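PDB 2DY3: alanine racemase from Corynebacterium glutamicum, which belongs to the alanine racemase family of pyridoxal-5'-phosphate proteins, pairing an N-terminal TIM-barrel domain with a C-terminal domain rich in beta strands. Local coordinates for residues D292-P297 with N314-E319. Residues are numbered along the deposited sequence; the frame is centred on the assembly and turned at random.
Sequences DGLDYP and NPHGVE
Y296 reaches from a beta strand to H316 and V318 in a type I beta turn, N314 to G317, and the loop that follows it, a worked example of a tyrosine hydroxyl joined to a turn through water. Both pieces belong to the C-terminal domain, where strand 307-312 pairs with strand 294-299 and leads into this turn. Y296 CB points toward the loop, and chi1 of -63°, with Y296 CG beside the backbone N, then carries the ring to V318 and H316. The side chain also touches I309 and L311 of strand 307-312. Y296 CE1 lies 4.1 Å from V318 CG2, and Y296 CZ packs on the same methyl at 3.8 Å. At the tip, Y296 OH meets the edge of the H316 ring 3.0 Å from CD2 and hydrogen-bonds to a water that donates to N314 OD1 and accepts from H316 N. N314 is itself held at both ends of its amide: OD1 also receives V318 N, while ND2 donates to a lone pair of V318 O at 3.0 Å, though V318 O lies somewhat out of the N314 amide plane. L294 CD1 lies over one face of the H316 ring, offset toward its rim, in a CH-pi contact 3.4 Å from the centroid and 21° off the normal.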
loop_
_atom_site.group_PDB
_atom_site.type_symbol
_atom_site.label_atom_id
_atom_site.label_comp_id
_atom_site.label_asym_id
_atom_site.label_seq_id
_atom_site.Cartn_x
_atom_site.Cartn_y
_atom_site.Cartn_z
ATOM N N ASP B 292 24.943 -3.218 -6.476
ATOM C CA ASP B 292 26.030 -4.109 -6.865
ATOM C C ASP B 292 26.611 -4.801 -5.640
ATOM O O ASP B 292 27.820 -4.997 -5.536
ATOM C CB ASP B 292 27.135 -3.340 -7.594
ATOM C CG ASP B 292 26.710 -2.881 -8.972
ATOM O OD1 ASP B 292 26.173 -3.714 -9.736
ATOM O OD2 ASP B 292 26.919 -1.693 -9.296
ATOM N N GLY B 293 25.738 -5.151 -4.701
ATOM C CA GLY B 293 26.187 -5.838 -3.507
ATOM C C GLY B 293 26.756 -4.972 -2.401
ATOM O O GLY B 293 27.104 -5.495 -1.346
ATOM N N LEU B 294 26.861 -3.663 -2.620
ATOM C CA LEU B 294 27.392 -2.784 -1.578
ATOM C C LEU B 294 26.325 -1.862 -0.983
ATOM O O LEU B 294 25.455 -1.362 -1.687
ATOM C CB LEU B 294 28.567 -1.958 -2.112
ATOM C CG LEU B 294 29.875 -2.727 -2.342
ATOM C CD1 LEU B 294 31.028 -1.764 -2.314
ATOM C CD2 LEU B 294 30.076 -3.760 -1.256
ATOM N N ASP B 295 26.401 -1.652 0.326
ATOM C CA ASP B 295 25.436 -0.820 1.028
ATOM C C ASP B 295 25.699 0.675 0.965
ATOM O O ASP B 295 26.838 1.123 0.918
ATOM C CB ASP B 295 25.349 -1.232 2.498
ATOM C CG ASP B 295 24.632 -2.552 2.697
ATOM O OD1 ASP B 295 24.046 -3.069 1.723
ATOM O OD2 ASP B 295 24.644 -3.066 3.835
ATOM N N TYR B 296 24.612 1.436 0.963
ATOM C CA TYR B 296 24.651 2.888 0.952
ATOM C C TYR B 296 23.454 3.297 1.807
ATOM O O TYR B 296 22.303 3.029 1.463
ATOM C CB TYR B 296 24.519 3.431 -0.477
ATOM C CG TYR B 296 25.661 3.034 -1.388
ATOM C CD1 TYR B 296 25.563 1.925 -2.223
ATOM C CD2 TYR B 296 26.849 3.755 -1.395
ATOM C CE1 TYR B 296 26.620 1.549 -3.040
ATOM C CE2 TYR B 296 27.907 3.389 -2.202
ATOM C CZ TYR B 296 27.793 2.288 -3.022
ATOM O OH TYR B 296 28.856 1.928 -3.818
ATOM N N PRO B 297 23.721 3.944 2.946
ATOM C CA PRO B 297 22.703 4.401 3.892
ATOM C C PRO B 297 21.743 5.454 3.360
ATOM O O PRO B 297 22.142 6.379 2.653
ATOM C CB PRO B 297 23.533 4.923 5.053
ATOM C CG PRO B 297 24.707 5.525 4.344
ATOM C CD PRO B 297 25.053 4.439 3.335
ATOM N N ASN B 314 31.661 8.273 -3.365
ATOM C CA ASN B 314 31.269 7.411 -4.471
ATOM C C ASN B 314 32.469 6.724 -5.128
ATOM O O ASN B 314 32.701 6.862 -6.328
ATOM C CB ASN B 314 30.484 8.219 -5.515
ATOM C CG ASN B 314 29.799 7.332 -6.540
ATOM O OD1 ASN B 314 29.443 6.192 -6.242
ATOM N ND2 ASN B 314 29.595 7.855 -7.743
ATOM N N PRO B 315 33.241 5.960 -4.340
ATOM C CA PRO B 315 34.426 5.245 -4.830
ATOM C C PRO B 315 34.163 4.146 -5.859
ATOM O O PRO B 315 35.049 3.805 -6.642
ATOM C CB PRO B 315 35.049 4.697 -3.547
ATOM C CG PRO B 315 33.854 4.444 -2.682
ATOM C CD PRO B 315 33.032 5.705 -2.905
ATOM N N HIS B 316 32.951 3.602 -5.864
ATOM C CA HIS B 316 32.599 2.535 -6.791
ATOM C C HIS B 316 31.949 3.085 -8.056
ATOM O O HIS B 316 31.458 2.335 -8.904
ATOM C CB HIS B 316 31.682 1.541 -6.079
ATOM C CG HIS B 316 32.204 1.122 -4.739
ATOM N ND1 HIS B 316 33.315 0.319 -4.594
ATOM C CD2 HIS B 316 31.838 1.485 -3.486
ATOM C CE1 HIS B 316 33.614 0.210 -3.311
ATOM N NE2 HIS B 316 32.734 0.911 -2.617
ATOM N N GLY B 317 31.953 4.408 -8.177
ATOM C CA GLY B 317 31.393 5.047 -9.353
ATOM C C GLY B 317 29.932 4.777 -9.659
ATOM O O GLY B 317 29.571 4.594 -10.820
ATOM N N VAL B 318 29.091 4.744 -8.634
ATOM C CA VAL B 318 27.667 4.527 -8.844
ATOM C C VAL B 318 27.144 5.625 -9.766
ATOM O O VAL B 318 27.446 6.799 -9.567
ATOM C CB VAL B 318 26.881 4.619 -7.527
ATOM C CG1 VAL B 318 25.365 4.586 -7.825
ATOM C CG2 VAL B 318 27.291 3.483 -6.593
ATOM N N GLU B 319 26.367 5.236 -10.769
ATOM C CA GLU B 319 25.793 6.184 -11.711
ATOM C C GLU B 319 24.283 6.003 -11.817
ATOM O O GLU B 319 23.740 4.990 -11.380
ATOM C CB GLU B 319 26.412 5.993 -13.089
ATOM C CG GLU B 319 27.915 6.167 -13.126
ATOM C CD GLU B 319 28.457 6.055 -14.527
ATOM O OE1 GLU B 319 28.270 6.998 -15.315
ATOM O OE2 GLU B 319 29.058 5.017 -14.851
HETATM O O HOH W 1 30.315 4.249 -4.533
#